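Local coordinates for pseudopodium-enriched atypical kinase 1 (PDB 6BHC), which is a pseudokinase with a kinase fold that forms dimers and probably serves as a signalling scaffold rather than an active tyrosine kinase, at residues L350-L354 and W355-E359; S422-C425 and I426-L430; E15-G18 and K19-L23. The protein carries 1 engineered substitution. All coordinates share one frame; numbering follows the deposited sequence.

Contact 1 (L350-L354 and W355-E359); sequences LQCLL and WGPRE
The C-terminal end of helix 343-354 in the kinase-family fold is finished here by its own following loop, with Gln351 O taking two backbone donors as the chain turns away. Trp355 N donates to Gln351 O at 2.9 Å in a nearly straight bond (N-H...O 169°), the last regular turn; Gly356 N reaches the same oxygen at 3.0 Å, more bent. Glycine suits this turn sterically, because a beta carbon on Gly356 would fall only 2.4 Å from Cys352 CA.

Two further carbonyls at the helix end go to the Arg358 guanidinium, which reaches back over the turn and presents its edge. Its NH2 donates to Leu353 O at 3.0 Å, and NH1 to Leu354 O, each from above the carbonyl plane rather than on a lone pair. A bend at chi2 (-63°) brings the chain back to the helix, where the positive group probably also complements the partial negative charge of the helix C-terminal end. Leu354 O has a second arginine donor, Arg178 of helix 173-194.

On the apolar side Leu354 and Trp355 run side by side, and Leu354 CB sits over the face of the indole six-membered ring, 3.7 Å from its centroid, in a CH-pi contact. The indole also packs on Leu410, Cys411 and Tyr414 of helix 406-417, and its NE1 makes a weak hydrogen bond to Glu407. An alanine here removes the indole from Leu354 CB, which is likely to open a gap against helix 406-417 and leave Glu407 without this weak donor. Cys352, small enough to be buried beneath the turn against Ile426 and Leu430, has SG anti to its backbone N (chi1 179°), which places the sulfur 3.4 Å from Pro357 O and 4.0 Å from Pro357 CD.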
ATOM      1  N   LEU A 350      -2.737 -19.518 -18.828  1.00 15.34           N
ATOM      2  CA  LEU A 350      -3.776 -18.551 -18.490  1.00 22.77           C
ATOM      3  C   LEU A 350      -3.186 -17.306 -17.842  1.00 22.52           C
ATOM      4  O   LEU A 350      -3.615 -16.184 -18.134  1.00 23.42           O
ATOM      5  CB  LEU A 350      -4.810 -19.200 -17.573  1.00 22.05           C
ATOM      6  CG  LEU A 350      -5.669 -20.282 -18.227  1.00 25.62           C
ATOM      7  CD1 LEU A 350      -6.412 -21.088 -17.179  1.00 24.17           C
ATOM      8  CD2 LEU A 350      -6.642 -19.656 -19.213  1.00 22.20           C
ATOM      9  N   GLN A 351      -2.200 -17.482 -16.960  1.00 19.93           N
ATOM     10  CA  GLN A 351      -1.517 -16.331 -16.380  1.00 16.54           C
ATOM     11  C   GLN A 351      -0.814 -15.512 -17.454  1.00 26.73           C
ATOM     12  O   GLN A 351      -0.790 -14.277 -17.391  1.00 18.75           O
ATOM     13  CB  GLN A 351      -0.518 -16.796 -15.323  1.00 21.89           C
ATOM     14  CG  GLN A 351      -1.159 -17.385 -14.080  1.00 21.39           C
ATOM     15  CD  GLN A 351      -0.164 -18.119 -13.206  1.00 24.11           C
ATOM     16  OE1 GLN A 351       0.822 -18.669 -13.696  1.00 19.71           O
ATOM     17  NE2 GLN A 351      -0.418 -18.131 -11.902  1.00 21.37           N
ATOM     18  N   CYS A 352      -0.240 -16.184 -18.455  1.00 19.77           N
ATOM     19  CA  CYS A 352       0.445 -15.468 -19.524  1.00 16.34           C
ATOM     20  C   CYS A 352      -0.536 -14.684 -20.388  1.00 23.63           C
ATOM     21  O   CYS A 352      -0.236 -13.563 -20.812  1.00 21.06           O
ATOM     22  CB  CYS A 352       1.253 -16.440 -20.380  1.00 23.85           C
ATOM     23  SG  CYS A 352       2.113 -15.646 -21.753  1.00 28.81           S
ATOM     24  N   LEU A 353      -1.709 -15.258 -20.668  1.00 22.47           N
ATOM     25  CA  LEU A 353      -2.697 -14.542 -21.470  1.00 21.50           C
ATOM     26  C   LEU A 353      -3.260 -13.337 -20.728  1.00 24.43           C
ATOM     27  O   LEU A 353      -3.623 -12.336 -21.358  1.00 19.35           O
ATOM     28  CB  LEU A 353      -3.829 -15.486 -21.882  1.00 23.36           C
ATOM     29  CG  LEU A 353      -3.459 -16.707 -22.727  1.00 30.50           C
ATOM     30  CD1 LEU A 353      -4.699 -17.521 -23.073  1.00 23.91           C
ATOM     31  CD2 LEU A 353      -2.718 -16.292 -23.989  1.00 37.42           C
ATOM     32  N   LEU A 354      -3.336 -13.408 -19.399  1.00 20.83           N
ATOM     33  CA  LEU A 354      -3.916 -12.320 -18.618  1.00 25.56           C
ATOM     34  C   LEU A 354      -2.909 -11.202 -18.370  1.00 22.57           C
ATOM     35  O   LEU A 354      -3.205 -10.028 -18.616  1.00 27.57           O
ATOM     36  CB  LEU A 354      -4.453 -12.864 -17.294  1.00 20.98           C
ATOM     37  CG  LEU A 354      -5.726 -13.702 -17.405  1.00 21.24           C
ATOM     38  CD1 LEU A 354      -5.931 -14.536 -16.154  1.00 17.83           C
ATOM     39  CD2 LEU A 354      -6.922 -12.794 -17.649  1.00 17.43           C
ATOM     40  N   TRP A 355      -1.719 -11.545 -17.880  1.00 24.91           N
ATOM     41  CA  TRP A 355      -0.695 -10.555 -17.569  1.00 27.61           C
ATOM     42  C   TRP A 355       0.669 -10.862 -18.162  1.00 43.48           C
ATOM     43  O   TRP A 355       1.465  -9.928 -18.332  1.00 30.65           O
ATOM     44  CB  TRP A 355      -0.525 -10.409 -16.051  1.00 21.25           C
ATOM     45  CG  TRP A 355      -1.812 -10.316 -15.309  1.00 25.05           C
ATOM     46  CD1 TRP A 355      -2.598  -9.211 -15.167  1.00 17.24           C
ATOM     47  CD2 TRP A 355      -2.466 -11.371 -14.597  1.00 14.50           C
ATOM     48  NE1 TRP A 355      -3.707  -9.515 -14.412  1.00 24.63           N
ATOM     49  CE2 TRP A 355      -3.648 -10.834 -14.049  1.00 18.02           C
ATOM     50  CE3 TRP A 355      -2.169 -12.718 -14.371  1.00 22.40           C
ATOM     51  CZ2 TRP A 355      -4.532 -11.597 -13.292  1.00 16.97           C
ATOM     52  CZ3 TRP A 355      -3.048 -13.475 -13.617  1.00 18.26           C
ATOM     53  CH2 TRP A 355      -4.216 -12.912 -13.087  1.00 14.51           C
ATOM     54  N   GLY A 356       0.970 -12.122 -18.480  1.00 50.69           N
ATOM     55  CA  GLY A 356       2.295 -12.539 -18.885  1.00 23.52           C
ATOM     56  C   GLY A 356       2.760 -11.884 -20.166  1.00 29.04           C
ATOM     57  O   GLY A 356       2.041 -11.089 -20.779  1.00 37.63           O
ATOM     58  N   PRO A 357       3.979 -12.211 -20.595  1.00 27.88           N
ATOM     59  CA  PRO A 357       4.551 -11.536 -21.767  1.00 27.33           C
ATOM     60  C   PRO A 357       3.680 -11.721 -23.001  1.00 26.71           C
ATOM     61  O   PRO A 357       3.132 -12.798 -23.245  1.00 31.79           O
ATOM     62  CB  PRO A 357       5.922 -12.203 -21.934  1.00 25.67           C
ATOM     63  CG  PRO A 357       5.818 -13.497 -21.206  1.00 27.51           C
ATOM     64  CD  PRO A 357       4.870 -13.257 -20.067  1.00 26.89           C
ATOM     65  N   ARG A 358       3.548 -10.645 -23.772  1.00 33.71           N
ATOM     66  CA  ARG A 358       2.683 -10.634 -24.940  1.00 39.69           C
ATOM     67  C   ARG A 358       3.413 -11.215 -26.148  1.00 47.90           C
ATOM     68  O   ARG A 358       4.602 -11.544 -26.095  1.00 45.87           O
ATOM     69  CB  ARG A 358       2.202  -9.215 -25.230  1.00 49.99           C
ATOM     70  CG  ARG A 358       1.620  -8.496 -24.027  1.00 53.88           C
ATOM     71  CD  ARG A 358       0.378  -9.196 -23.508  1.00 56.90           C
ATOM     72  NE  ARG A 358      -0.135  -8.554 -22.302  1.00 57.89           N
ATOM     73  CZ  ARG A 358      -1.212  -8.962 -21.639  1.00 49.35           C
ATOM     74  NH1 ARG A 358      -1.604  -8.316 -20.549  1.00 40.56           N
ATOM     75  NH2 ARG A 358      -1.895 -10.014 -22.067  1.00 45.58           N
ATOM     76  N   GLU A 359       2.684 -11.334 -27.260  1.00 53.20           N
ATOM     77  CA  GLU A 359       3.277 -11.836 -28.494  1.00 59.06           C
ATOM     78  C   GLU A 359       4.348 -10.901 -29.040  1.00 56.78           C
ATOM     79  O   GLU A 359       5.171 -11.333 -29.854  1.00 64.83           O
ATOM     80  CB  GLU A 359       2.188 -12.062 -29.544  1.00 67.80           C
ATOM     81  CG  GLU A 359       1.132 -13.081 -29.132  1.00 76.38           C
ATOM     82  CD  GLU A 359       0.045 -13.259 -30.177  1.00 88.73           C
ATOM     83  OE1 GLU A 359       0.070 -12.534 -31.194  1.00 94.26           O
ATOM     84  OE2 GLU A 359      -0.834 -14.126 -29.983  1.00 90.49           O
TER

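Contact 2 (S422-C425 and I426-L430); sequences SLSC and IVKIL
Val427 N donates to Leu423 O at 2.8 Å, the shortest of four successive i to i+4 bonds in the alpha-helix 420-430. Ile426 N to Ser422 O, Lys428 N to Ser424 O and Ile429 N to Cys425 O flank it, at 3.2 Å each. One water spans the polar side, accepting from Lys428 NZ and hydrogen-bonded to Ser424 OG at 3.1 Å. Both ends of this bridge depend on rotation: Ser424 OG is turned beside its own carbonyl carbon, and the lysine chain folds at chi3 (-70°) so that its methylenes lie along the helix and CE comes 3.7 Å from Ser424 OG. A short serine and a long, flexible lysine suit such a water-linked pair, one turn apart, in which Lys428 is exposed while Ser424 also touches Phe365 and Leu378 of neighbouring helices. Ser422 OG instead turns to Thr419 O.

The other sides carry the apolar residues that bind this helix to its neighbours. Leu423 packs on Trp381 and Leu382 of helix 371-396, while Val427 meets Phe362 and Phe365 of helix 359-367, its beta-branched shape presenting a compact surface to the rings. Ile429 leans on Ile349 of helix 343-354, and along its own helix its CG1 comes 3.2 Å from Cys425 O.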
ATOM      1  N   SER A 422      10.071 -21.056 -15.795  1.00 30.94           N
ATOM      2  CA  SER A 422       8.646 -21.317 -15.974  1.00 25.34           C
ATOM      3  C   SER A 422       8.079 -20.511 -17.136  1.00 28.29           C
ATOM      4  O   SER A 422       7.207 -20.995 -17.866  1.00 34.01           O
ATOM      5  CB  SER A 422       7.882 -21.003 -14.687  1.00 25.23           C
ATOM      6  OG  SER A 422       7.711 -19.607 -14.524  1.00 25.74           O
ATOM      7  N   LEU A 423       8.555 -19.277 -17.319  1.00 19.45           N
ATOM      8  CA  LEU A 423       8.101 -18.479 -18.454  1.00 23.95           C
ATOM      9  C   LEU A 423       8.591 -19.068 -19.769  1.00 26.45           C
ATOM     10  O   LEU A 423       7.852 -19.089 -20.760  1.00 26.75           O
ATOM     11  CB  LEU A 423       8.574 -17.033 -18.307  1.00 17.47           C
ATOM     12  CG  LEU A 423       7.989 -16.213 -17.156  1.00 31.31           C
ATOM     13  CD1 LEU A 423       8.467 -14.775 -17.246  1.00 24.55           C
ATOM     14  CD2 LEU A 423       6.469 -16.276 -17.160  1.00 32.94           C
ATOM     15  N   SER A 424       9.835 -19.555 -19.796  1.00 21.64           N
ATOM     16  CA  SER A 424      10.381 -20.126 -21.021  1.00 35.59           C
ATOM     17  C   SER A 424       9.580 -21.343 -21.468  1.00 33.30           C
ATOM     18  O   SER A 424       9.394 -21.564 -22.670  1.00 39.75           O
ATOM     19  CB  SER A 424      11.851 -20.491 -20.818  1.00 36.50           C
ATOM     20  OG  SER A 424      12.399 -21.073 -21.987  1.00 46.90           O
ATOM     21  N   CYS A 425       9.093 -22.142 -20.516  1.00 34.95           N
ATOM     22  CA  CYS A 425       8.281 -23.301 -20.873  1.00 35.46           C
ATOM     23  C   CYS A 425       6.914 -22.880 -21.402  1.00 33.01           C
ATOM     24  O   CYS A 425       6.423 -23.448 -22.384  1.00 32.66           O
ATOM     25  CB  CYS A 425       8.133 -24.228 -19.667  1.00 41.00           C
ATOM     26  SG  CYS A 425       9.696 -24.917 -19.067  1.00 57.50           S
ATOM     27  N   ILE A 426       6.288 -21.884 -20.769  1.00 32.65           N
ATOM     28  CA  ILE A 426       4.967 -21.443 -21.208  1.00 32.79           C
ATOM     29  C   ILE A 426       5.046 -20.780 -22.578  1.00 31.94           C
ATOM     30  O   ILE A 426       4.179 -20.990 -23.435  1.00 30.60           O
ATOM     31  CB  ILE A 426       4.343 -20.504 -20.159  1.00 29.99           C
ATOM     32  CG1 ILE A 426       4.100 -21.255 -18.851  1.00 29.42           C
ATOM     33  CG2 ILE A 426       3.039 -19.910 -20.674  1.00 17.21           C
ATOM     34  CD1 ILE A 426       3.200 -22.466 -19.006  1.00 24.78           C
ATOM     35  N   VAL A 427       6.084 -19.972 -22.808  1.00 35.47           N
ATOM     36  CA  VAL A 427       6.233 -19.296 -24.094  1.00 25.84           C
ATOM     37  C   VAL A 427       6.421 -20.310 -25.215  1.00 32.58           C
ATOM     38  O   VAL A 427       5.792 -20.208 -26.275  1.00 45.22           O
ATOM     39  CB  VAL A 427       7.398 -18.290 -24.038  1.00 30.15           C
ATOM     40  CG1 VAL A 427       7.784 -17.842 -25.439  1.00 37.72           C
ATOM     41  CG2 VAL A 427       7.023 -17.090 -23.182  1.00 27.38           C
ATOM     42  N   LYS A 428       7.277 -21.312 -24.995  1.00 32.78           N
ATOM     43  CA  LYS A 428       7.536 -22.298 -26.039  1.00 33.68           C
ATOM     44  C   LYS A 428       6.289 -23.105 -26.377  1.00 34.83           C
ATOM     45  O   LYS A 428       6.156 -23.593 -27.504  1.00 38.45           O
ATOM     46  CB  LYS A 428       8.683 -23.220 -25.617  1.00 44.34           C
ATOM     47  CG  LYS A 428      10.054 -22.557 -25.696  1.00 59.39           C
ATOM     48  CD  LYS A 428      11.187 -23.536 -25.416  1.00 65.57           C
ATOM     49  CE  LYS A 428      11.224 -23.950 -23.954  1.00 68.07           C
ATOM     50  NZ  LYS A 428      12.410 -24.798 -23.647  1.00 70.66           N
ATOM     51  N   ILE A 429       5.364 -23.251 -25.426  1.00 38.48           N
ATOM     52  CA  ILE A 429       4.100 -23.915 -25.728  1.00 44.07           C
ATOM     53  C   ILE A 429       3.215 -23.015 -26.584  1.00 44.71           C
ATOM     54  O   ILE A 429       2.557 -23.479 -27.523  1.00 51.53           O
ATOM     55  CB  ILE A 429       3.392 -24.338 -24.428  1.00 41.56           C
ATOM     56  CG1 ILE A 429       4.214 -25.394 -23.690  1.00 35.11           C
ATOM     57  CG2 ILE A 429       1.998 -24.873 -24.724  1.00 35.73           C
ATOM     58  CD1 ILE A 429       3.618 -25.808 -22.357  1.00 31.16           C
ATOM     59  N   LEU A 430       3.196 -21.715 -26.287  1.00 40.87           N
ATOM     60  CA  LEU A 430       2.349 -20.778 -27.016  1.00 35.95           C
ATOM     61  C   LEU A 430       2.927 -20.357 -28.360  1.00 44.31           C
ATOM     62  O   LEU A 430       2.219 -19.710 -29.139  1.00 58.41           O
ATOM     63  CB  LEU A 430       2.092 -19.531 -26.169  1.00 28.89           C
ATOM     64  CG  LEU A 430       1.185 -19.717 -24.953  1.00 34.68           C
ATOM     65  CD1 LEU A 430       1.093 -18.424 -24.160  1.00 23.49           C
ATOM     66  CD2 LEU A 430      -0.195 -20.183 -25.389  1.00 30.14           C
TER
HETATM   67  O   HOH W   1      14.203 -23.457 -21.284  1.00 58.94           O

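Contact 3 (E15-G18 and K19-L23); sequences EVVG and KIRSL
Val16 O takes two amides, one well and one weakly, in the first turns of helix 16-39: Ile20 N donates at 3.2 Å in an almost straight alpha-helical bond (168°), and Lys19 N makes a weak, strongly bent one at 3.0 Å. Arg21 N to Val17 O and Ser22 N to Gly18 O carry the i+4 pattern onward.

On one side of the helix Arg21 passes obliquely across Val17. Its chain bends at chi3 (-55°), carrying the guanidinium back over the preceding turn, where NH1 forms a salt bridge with Asp383 of the same chain. The length of arginine allows both this reach and a packing contact with the valine.

Another side serves the dimer: Val16 packs on Asn380, Lys19 on Ile384 and Ile20 on Thr387, all three partners belonging to the second subunit. Here the aliphatic bulk of valine and isoleucine, and probably the aliphatic part of lysine, suit a surface that packs on another subunit while staying partly open to solvent. Back on the arginine side, Val17 CG1 lies 3.4 Å from Arg21 NH1.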
ATOM      1  N   GLU A  15      24.893  -8.506  -9.233  1.00 66.78           N
ATOM      2  CA  GLU A  15      25.287  -8.340  -7.840  1.00 73.83           C
ATOM      3  C   GLU A  15      24.164  -7.693  -7.038  1.00 78.66           C
ATOM      4  O   GLU A  15      23.344  -8.385  -6.432  1.00 79.86           O
ATOM      5  CB  GLU A  15      26.562  -7.503  -7.740  1.00 86.22           C
ATOM      6  CG  GLU A  15      27.728  -8.058  -8.539  1.00 91.51           C
ATOM      7  CD  GLU A  15      28.984  -7.224  -8.395  1.00 97.71           C
ATOM      8  OE1 GLU A  15      28.985  -6.288  -7.569  1.00106.00           O
ATOM      9  OE2 GLU A  15      29.970  -7.503  -9.109  1.00 97.74           O
ATOM     10  N   VAL A  16      24.132  -6.359  -7.035  1.00 77.71           N
ATOM     11  CA  VAL A  16      23.051  -5.646  -6.363  1.00 74.14           C
ATOM     12  C   VAL A  16      21.723  -5.911  -7.060  1.00 70.12           C
ATOM     13  O   VAL A  16      20.665  -5.914  -6.418  1.00 67.08           O
ATOM     14  CB  VAL A  16      23.373  -4.140  -6.292  1.00 70.37           C
ATOM     15  CG1 VAL A  16      22.253  -3.374  -5.599  1.00 68.09           C
ATOM     16  CG2 VAL A  16      24.694  -3.913  -5.574  1.00 66.11           C
ATOM     17  N   VAL A  17      21.754  -6.156  -8.372  1.00 68.46           N
ATOM     18  CA  VAL A  17      20.527  -6.447  -9.110  1.00 60.44           C
ATOM     19  C   VAL A  17      19.860  -7.704  -8.564  1.00 49.67           C
ATOM     20  O   VAL A  17      18.628  -7.800  -8.514  1.00 44.97           O
ATOM     21  CB  VAL A  17      20.829  -6.574 -10.615  1.00 57.26           C
ATOM     22  CG1 VAL A  17      19.538  -6.737 -11.406  1.00 56.85           C
ATOM     23  CG2 VAL A  17      21.614  -5.366 -11.104  1.00 51.86           C
ATOM     24  N   GLY A  18      20.660  -8.684  -8.138  1.00 48.36           N
ATOM     25  CA  GLY A  18      20.093  -9.889  -7.556  1.00 47.03           C
ATOM     26  C   GLY A  18      19.454  -9.652  -6.203  1.00 43.37           C
ATOM     27  O   GLY A  18      18.477 -10.317  -5.851  1.00 47.71           O
ATOM     28  N   LYS A  19      19.992  -8.705  -5.431  1.00 43.72           N
ATOM     29  CA  LYS A  19      19.421  -8.387  -4.125  1.00 48.51           C
ATOM     30  C   LYS A  19      18.035  -7.768  -4.266  1.00 41.08           C
ATOM     31  O   LYS A  19      17.086  -8.184  -3.589  1.00 36.61           O
ATOM     32  CB  LYS A  19      20.360  -7.450  -3.366  1.00 47.97           C
ATOM     33  CG  LYS A  19      19.762  -6.834  -2.114  1.00 60.69           C
ATOM     34  CD  LYS A  19      19.487  -7.878  -1.046  1.00 69.31           C
ATOM     35  CE  LYS A  19      18.972  -7.224   0.228  1.00 79.74           C
ATOM     36  NZ  LYS A  19      18.747  -8.212   1.317  1.00 84.72           N
ATOM     37  N   ILE A  20      17.900  -6.770  -5.142  1.00 38.39           N
ATOM     38  CA  ILE A  20      16.601  -6.136  -5.362  1.00 41.10           C
ATOM     39  C   ILE A  20      15.617  -7.134  -5.958  1.00 43.43           C
ATOM     40  O   ILE A  20      14.417  -7.105  -5.654  1.00 38.96           O
ATOM     41  CB  ILE A  20      16.765  -4.894  -6.257  1.00 36.16           C
ATOM     42  CG1 ILE A  20      17.697  -3.881  -5.590  1.00 44.10           C
ATOM     43  CG2 ILE A  20      15.412  -4.266  -6.567  1.00 35.48           C
ATOM     44  CD1 ILE A  20      17.888  -2.617  -6.387  1.00 51.64           C
ATOM     45  N   ARG A  21      16.108  -8.032  -6.812  1.00 35.87           N
ATOM     46  CA  ARG A  21      15.252  -9.068  -7.374  1.00 34.90           C
ATOM     47  C   ARG A  21      14.726  -9.995  -6.286  1.00 36.47           C
ATOM     48  O   ARG A  21      13.563 -10.416  -6.324  1.00 33.38           O
ATOM     49  CB  ARG A  21      16.028  -9.852  -8.430  1.00 36.93           C
ATOM     50  CG  ARG A  21      15.245 -10.936  -9.143  1.00 51.21           C
ATOM     51  CD  ARG A  21      16.113 -11.549 -10.224  1.00 58.81           C
ATOM     52  NE  ARG A  21      16.625 -10.520 -11.125  1.00 60.54           N
ATOM     53  CZ  ARG A  21      17.790 -10.591 -11.759  1.00 54.45           C
ATOM     54  NH1 ARG A  21      18.169  -9.604 -12.560  1.00 40.53           N
ATOM     55  NH2 ARG A  21      18.581 -11.641 -11.586  1.00 58.26           N
ATOM     56  N   SER A  22      15.567 -10.321  -5.301  1.00 32.41           N
ATOM     57  CA  SER A  22      15.125 -11.172  -4.205  1.00 38.32           C
ATOM     58  C   SER A  22      14.160 -10.443  -3.280  1.00 37.55           C
ATOM     59  O   SER A  22      13.234 -11.062  -2.742  1.00 32.38           O
ATOM     60  CB  SER A  22      16.334 -11.685  -3.420  1.00 50.41           C
ATOM     61  OG  SER A  22      15.932 -12.522  -2.349  1.00 66.38           O
ATOM     62  N   LEU A  23      14.359  -9.137  -3.080  1.00 28.94           N
ATOM     63  CA  LEU A  23      13.467  -8.370  -2.215  1.00 33.51           C
ATOM     64  C   LEU A  23      12.061  -8.303  -2.796  1.00 30.19           C
ATOM     65  O   LEU A  23      11.075  -8.526  -2.086  1.00 27.49           O
ATOM     66  CB  LEU A  23      14.026  -6.964  -1.996  1.00 38.33           C
ATOM     67  CG  LEU A  23      15.246  -6.837  -1.083  1.00 40.59           C
ATOM     68  CD1 LEU A  23      15.758  -5.407  -1.080  1.00 38.35           C
ATOM     69  CD2 LEU A  23      14.904  -7.289   0.327  1.00 42.17           C
TER

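Contacts 1 and 2 belong to one helical bundle and touch directly, their centres about 10 Å apart: Pro357 CG, for example, approaches Val427 CG2 at 4.3 Å. Contact 1 is the buried one, and its chemistry is that of a helix terminus, with carbonyls met by loop amides and arginine. Contact 2, partly buried, is a regular helix with an apolar side against the bundle and a water-linked polar side. Contact 3 lies at the surface, with centre-to-centre distances of about 24 Å to either of the others; it begins a different helix, whose first turns put Val16, Ile20 and Leu23 against the second subunit.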